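Local coordinates for pectinesterase (Aspergillus niger, PDB 5C1E), which hydrolyses methyl esters of galacturonosyl units in pectin, releasing methanol, and is probably involved in the maceration of plant tissue, at residues Phe164-Ser178 with Asp194-Ala208. Sequence-based numbering, arbitrary orientation.
Sequences FGDASVWFGECDIVS and DSGWYAIDNCNIKAA. With SO4 (sulfate ion), chain C.
V169 and Y198 pair across neighbouring coils of a right-handed parallel beta helix, the fold of the pectinesterase family. Strand 168-172 runs beside 198-201 with 6° between directions, and 175-178 beside 204-207; bends at E173-C174 and N202-C203 carry both chains from one sheet of the helix to the next. Alternating bonds such as F171 N to A199 O (2.9 Å) and D201 N to F171 O establish the parallel register.

Y198 shows how an inward side chain reaches back over the preceding coil. Its CB leaves on the face shared with V169, F171 and I200. CG and CD1 then meet V169 CG1, which sits over the ring face 4.0 Å from the centroid and 28° off its normal, a CH-pi contact. V169 CG1 gets there by standing between its backbone N and carbonyl carbon (chi1 54°). Further out, CE1 and CZ lie close to G165 O, CE1 also near A167 O. The buried Y198 OH donates to G165 O at 2.7 Å, approaching from above the carbonyl plane. This bond ties strand 198-201 to strand 163-165; F164, next to G165, has its side chain about 5 Å from that of D161, the predicted active-site residue.

On the outer face, W170 has A199 CB near CE3 and D201 CB 3.3 Å above its ring plane, offset toward the rim near CZ2, while V286 of helix 283-287 also touches it. NE1 donates to a sulfate that Y150 and K283 also bind. At the bend, C174 N-H points fairly straight at C203 SG, with N and SG 3.4 Å apart.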
loop_
_atom_site.group_PDB
_atom_site.type_symbol
_atom_site.label_atom_id
_atom_site.label_comp_id
_atom_site.label_asym_id
_atom_site.label_seq_id
_atom_site.Cartn_x
_atom_site.Cartn_y
_atom_site.Cartn_z
ATOM N N PHE A 164 4.565 -5.720 2.182
ATOM C CA PHE A 164 5.806 -6.228 2.763
ATOM C C PHE A 164 6.809 -5.113 3.023
ATOM O O PHE A 164 6.789 -4.087 2.354
ATOM C CB PHE A 164 6.410 -7.361 1.872
ATOM C CG PHE A 164 7.116 -6.863 0.637
ATOM C CD1 PHE A 164 6.389 -6.330 -0.426
ATOM C CD2 PHE A 164 8.490 -6.924 0.535
ATOM C CE1 PHE A 164 7.034 -5.844 -1.545
ATOM C CE2 PHE A 164 9.141 -6.435 -0.582
ATOM C CZ PHE A 164 8.421 -5.902 -1.622
ATOM N N GLY A 165 7.694 -5.349 3.998
ATOM C CA GLY A 165 8.712 -4.369 4.400
ATOM C C GLY A 165 8.583 -4.004 5.857
ATOM O O GLY A 165 7.848 -4.669 6.616
ATOM N N ASP A 166 9.287 -2.940 6.241
ATOM C CA ASP A 166 9.426 -2.521 7.641
ATOM C C ASP A 166 8.885 -1.112 7.935
ATOM O O ASP A 166 9.276 -0.464 8.931
ATOM C CB ASP A 166 10.883 -2.606 8.084
ATOM C CG ASP A 166 11.053 -2.417 9.577
ATOM O OD1 ASP A 166 10.238 -2.917 10.362
ATOM O OD2 ASP A 166 12.007 -1.728 9.955
ATOM N N ALA A 167 7.988 -0.641 7.085
ATOM C CA ALA A 167 7.245 0.578 7.365
ATOM C C ALA A 167 6.420 0.389 8.615
ATOM O O ALA A 167 6.037 -0.744 8.946
ATOM C CB ALA A 167 6.332 0.919 6.199
ATOM N N SER A 168 6.115 1.490 9.294
ATOM C CA SER A 168 5.066 1.462 10.288
ATOM C C SER A 168 3.841 2.042 9.603
ATOM O O SER A 168 3.814 3.238 9.264
ATOM C CB SER A 168 5.429 2.238 11.540
ATOM O OG SER A 168 4.568 1.838 12.575
ATOM N N VAL A 169 2.849 1.184 9.374
ATOM C CA VAL A 169 1.825 1.482 8.372
ATOM C C VAL A 169 0.429 1.164 8.854
ATOM O O VAL A 169 0.189 0.129 9.486
ATOM C CB VAL A 169 2.152 0.781 7.022
ATOM C CG1 VAL A 169 2.361 -0.706 7.223
ATOM C CG2 VAL A 169 1.097 1.071 5.960
ATOM N N TRP A 170 -0.481 2.091 8.557
ATOM C CA TRP A 170 -1.900 1.987 8.874
ATOM C C TRP A 170 -2.694 1.924 7.578
ATOM O O TRP A 170 -2.579 2.830 6.745
ATOM C CB TRP A 170 -2.349 3.212 9.650
ATOM C CG TRP A 170 -3.787 3.176 10.083
ATOM C CD1 TRP A 170 -4.879 3.483 9.326
ATOM C CD2 TRP A 170 -4.285 2.861 11.391
ATOM N NE1 TRP A 170 -6.019 3.376 10.069
ATOM C CE2 TRP A 170 -5.688 2.996 11.343
ATOM C CE3 TRP A 170 -3.685 2.490 12.596
ATOM C CZ2 TRP A 170 -6.497 2.748 12.445
ATOM C CZ3 TRP A 170 -4.488 2.255 13.694
ATOM C CH2 TRP A 170 -5.879 2.379 13.618
ATOM N N PHE A 171 -3.459 0.846 7.409
ATOM C CA PHE A 171 -4.397 0.685 6.295
ATOM C C PHE A 171 -5.798 0.838 6.834
ATOM O O PHE A 171 -6.222 0.058 7.671
ATOM C CB PHE A 171 -4.261 -0.684 5.647
ATOM C CG PHE A 171 -2.924 -0.925 5.019
ATOM C CD1 PHE A 171 -2.699 -0.582 3.704
ATOM C CD2 PHE A 171 -1.906 -1.529 5.736
ATOM C CE1 PHE A 171 -1.468 -0.804 3.111
ATOM C CE2 PHE A 171 -0.666 -1.759 5.150
ATOM C CZ PHE A 171 -0.450 -1.389 3.835
ATOM N N GLY A 172 -6.485 1.886 6.393
ATOM C CA GLY A 172 -7.824 2.185 6.879
ATOM C C GLY A 172 -8.834 2.099 5.752
ATOM O O GLY A 172 -8.671 2.730 4.697
ATOM N N GLU A 173 -9.905 1.357 5.976
ATOM C CA GLU A 173 -10.994 1.262 5.000
ATOM C C GLU A 173 -10.493 0.910 3.591
ATOM O O GLU A 173 -10.970 1.471 2.613
ATOM C CB GLU A 173 -11.784 2.570 4.956
ATOM C CG GLU A 173 -12.499 2.904 6.251
ATOM C CD GLU A 173 -13.108 4.309 6.280
ATOM O OE1 GLU A 173 -13.121 5.037 5.259
ATOM O OE2 GLU A 173 -13.580 4.701 7.366
ATOM N N CYS A 174 -9.542 -0.022 3.507
ATOM C CA CYS A 174 -9.015 -0.476 2.232
ATOM C C CYS A 174 -9.625 -1.804 1.837
ATOM O O CYS A 174 -10.027 -2.611 2.697
ATOM C CB CYS A 174 -7.498 -0.641 2.295
ATOM S SG CYS A 174 -6.580 0.894 2.505
ATOM N N ASP A 175 -9.669 -2.036 0.529
ATOM C CA ASP A 175 -9.989 -3.352 0.013
ATOM C C ASP A 175 -8.671 -4.034 -0.272
ATOM O O ASP A 175 -7.862 -3.537 -1.050
ATOM C CB ASP A 175 -10.865 -3.267 -1.247
ATOM C CG ASP A 175 -12.317 -2.890 -0.934
ATOM O OD1 ASP A 175 -12.821 -3.199 0.166
ATOM O OD2 ASP A 175 -12.956 -2.274 -1.799
ATOM N N ILE A 176 -8.452 -5.167 0.390
ATOM C CA ILE A 176 -7.242 -5.934 0.239
ATOM C C ILE A 176 -7.657 -7.213 -0.477
ATOM O O ILE A 176 -8.425 -8.023 0.063
ATOM C CB ILE A 176 -6.583 -6.162 1.607
ATOM C CG1 ILE A 176 -6.112 -4.823 2.174
ATOM C CG2 ILE A 176 -5.456 -7.177 1.518
ATOM C CD1 ILE A 176 -5.711 -4.856 3.631
ATOM N N VAL A 177 -7.174 -7.356 -1.709
ATOM C CA VAL A 177 -7.732 -8.288 -2.687
ATOM C C VAL A 177 -6.681 -9.301 -3.123
ATOM O O VAL A 177 -5.710 -8.936 -3.767
ATOM C CB VAL A 177 -8.252 -7.530 -3.921
ATOM C CG1 VAL A 177 -8.930 -8.484 -4.907
ATOM C CG2 VAL A 177 -9.218 -6.417 -3.498
ATOM N N SER A 178 -6.874 -10.571 -2.776
ATOM C CA SER A 178 -5.939 -11.624 -3.183
ATOM C C SER A 178 -6.303 -12.199 -4.554
ATOM O O SER A 178 -7.457 -12.618 -4.772
ATOM C CB SER A 178 -5.894 -12.775 -2.152
ATOM O OG SER A 178 -5.116 -12.456 -1.012
ATOM N N ASP A 194 12.622 -1.534 17.290
ATOM C CA ASP A 194 11.734 -1.123 16.218
ATOM C C ASP A 194 10.309 -0.931 16.764
ATOM O O ASP A 194 9.655 -1.878 17.195
ATOM C CB ASP A 194 11.762 -2.210 15.125
ATOM C CG ASP A 194 11.033 -1.809 13.837
ATOM O OD1 ASP A 194 10.017 -1.090 13.872
ATOM O OD2 ASP A 194 11.463 -2.283 12.768
ATOM N N SER A 195 9.819 0.296 16.726
ATOM C CA SER A 195 8.512 0.598 17.297
ATOM C C SER A 195 7.375 0.458 16.281
ATOM O O SER A 195 6.249 0.802 16.574
ATOM C CB SER A 195 8.517 2.006 17.882
ATOM O OG SER A 195 8.787 2.945 16.871
ATOM N N GLY A 196 7.673 -0.066 15.101
ATOM C CA GLY A 196 6.696 -0.159 14.036
ATOM C C GLY A 196 5.653 -1.256 14.157
ATOM O O GLY A 196 5.850 -2.259 14.838
ATOM N N TRP A 197 4.521 -1.017 13.502
ATOM C CA TRP A 197 3.417 -1.970 13.361
ATOM C C TRP A 197 2.914 -1.894 11.930
ATOM O O TRP A 197 2.984 -0.832 11.299
ATOM C CB TRP A 197 2.199 -1.591 14.219
ATOM C CG TRP A 197 2.341 -1.685 15.708
ATOM C CD1 TRP A 197 3.129 -0.901 16.523
ATOM C CD2 TRP A 197 1.637 -2.586 16.577
ATOM N NE1 TRP A 197 2.976 -1.291 17.836
ATOM C CE2 TRP A 197 2.063 -2.319 17.891
ATOM C CE3 TRP A 197 0.700 -3.606 16.365
ATOM C CZ2 TRP A 197 1.586 -3.044 18.987
ATOM C CZ3 TRP A 197 0.211 -4.314 17.456
ATOM C CH2 TRP A 197 0.667 -4.036 18.746
ATOM N N TYR A 198 2.354 -2.997 11.443
ATOM C CA TYR A 198 1.282 -2.913 10.451
ATOM C C TYR A 198 -0.042 -2.981 11.214
ATOM O O TYR A 198 -0.270 -3.919 12.011
ATOM C CB TYR A 198 1.232 -4.105 9.504
ATOM C CG TYR A 198 2.360 -4.300 8.498
ATOM C CD1 TYR A 198 3.634 -3.740 8.669
ATOM C CD2 TYR A 198 2.153 -5.140 7.405
ATOM C CE1 TYR A 198 4.643 -3.958 7.737
ATOM C CE2 TYR A 198 3.146 -5.384 6.485
ATOM C CZ TYR A 198 4.384 -4.804 6.646
ATOM O OH TYR A 198 5.328 -5.085 5.717
ATOM N N ALA A 199 -0.928 -2.053 10.907
ATOM C CA ALA A 199 -2.298 -2.108 11.408
ATOM C C ALA A 199 -3.243 -2.106 10.219
ATOM O O ALA A 199 -3.245 -1.168 9.420
ATOM C CB ALA A 199 -2.586 -0.932 12.328
ATOM N N ILE A 200 -4.054 -3.161 10.112
ATOM C CA ILE A 200 -5.079 -3.249 9.068
ATOM C C ILE A 200 -6.431 -3.055 9.750
ATOM O O ILE A 200 -6.872 -3.918 10.507
ATOM C CB ILE A 200 -4.960 -4.576 8.307
ATOM C CG1 ILE A 200 -3.643 -4.554 7.536
ATOM C CG2 ILE A 200 -6.142 -4.771 7.371
ATOM C CD1 ILE A 200 -3.133 -5.901 7.153
ATOM N N ASP A 201 -7.036 -1.891 9.518
ATOM C CA ASP A 201 -8.172 -1.418 10.315
ATOM C C ASP A 201 -9.396 -1.105 9.473
ATOM O O ASP A 201 -9.329 -0.319 8.527
ATOM C CB ASP A 201 -7.783 -0.165 11.105
ATOM C CG ASP A 201 -8.921 0.364 11.960
ATOM O OD1 ASP A 201 -9.100 -0.128 13.086
ATOM O OD2 ASP A 201 -9.608 1.295 11.515
ATOM N N ASN A 202 -10.529 -1.697 9.835
ATOM C CA ASN A 202 -11.770 -1.496 9.070
ATOM C C ASN A 202 -11.553 -1.731 7.575
ATOM O O ASN A 202 -12.054 -0.987 6.730
ATOM C CB ASN A 202 -12.339 -0.087 9.346
ATOM C CG ASN A 202 -12.953 0.039 10.736
ATOM O OD1 ASN A 202 -12.332 0.546 11.689
ATOM N ND2 ASN A 202 -14.187 -0.415 10.859
ATOM N N CYS A 203 -10.780 -2.763 7.245
ATOM C CA CYS A 203 -10.563 -3.130 5.858
ATOM C C CYS A 203 -11.443 -4.311 5.470
ATOM O O CYS A 203 -12.097 -4.935 6.310
ATOM C CB CYS A 203 -9.087 -3.448 5.607
ATOM S SG CYS A 203 -7.983 -2.023 5.827
ATOM N N ASN A 204 -11.453 -4.588 4.180
ATOM C CA ASN A 204 -12.172 -5.704 3.621
ATOM C C ASN A 204 -11.197 -6.596 2.868
ATOM O O ASN A 204 -10.586 -6.170 1.880
ATOM C CB ASN A 204 -13.241 -5.207 2.670
ATOM C CG ASN A 204 -14.118 -6.325 2.174
ATOM O OD1 ASN A 204 -14.541 -7.190 2.955
ATOM N ND2 ASN A 204 -14.400 -6.325 0.881
ATOM N N ILE A 205 -11.037 -7.821 3.353
ATOM C CA ILE A 205 -10.096 -8.784 2.759
ATOM C C ILE A 205 -10.930 -9.805 1.957
ATOM O O ILE A 205 -11.811 -10.450 2.511
ATOM C CB ILE A 205 -9.267 -9.502 3.857
ATOM C CG1 ILE A 205 -8.197 -8.591 4.481
ATOM C CG2 ILE A 205 -8.523 -10.693 3.270
ATOM C CD1 ILE A 205 -8.707 -7.326 5.123
ATOM N N LYS A 206 -10.654 -9.944 0.669
ATOM C CA LYS A 206 -11.454 -10.826 -0.189
ATOM C C LYS A 206 -10.667 -11.292 -1.413
ATOM O O LYS A 206 -9.624 -10.731 -1.735
ATOM C CB LYS A 206 -12.728 -10.099 -0.645
ATOM C CG LYS A 206 -12.449 -8.782 -1.364
ATOM C CD LYS A 206 -13.715 -8.198 -1.981
ATOM C CE LYS A 206 -13.604 -6.700 -2.214
ATOM N NZ LYS A 206 -12.969 -6.388 -3.518
ATOM N N ALA A 207 -11.179 -12.324 -2.079
ATOM C CA ALA A 207 -10.620 -12.792 -3.346
ATOM C C ALA A 207 -10.927 -11.827 -4.487
ATOM O O ALA A 207 -11.945 -11.124 -4.481
ATOM C CB ALA A 207 -11.179 -14.166 -3.696
ATOM N N ALA A 208 -10.036 -11.801 -5.474
ATOM C CA ALA A 208 -10.302 -11.127 -6.738
ATOM C C ALA A 208 -11.468 -11.837 -7.412
ATOM O O ALA A 208 -11.688 -13.033 -7.188
ATOM C CB ALA A 208 -9.079 -11.170 -7.635
HETATM S S SO4 C . -8.780 5.948 9.941
HETATM O O1 SO4 C . -10.235 6.264 9.822
HETATM O O2 SO4 C . -8.454 4.856 8.986
HETATM O O3 SO4 C . -7.927 7.136 9.667
HETATM O O4 SO4 C . -8.507 5.531 11.337
HETATM O O HOH W 1 8.707 -0.442 11.569
#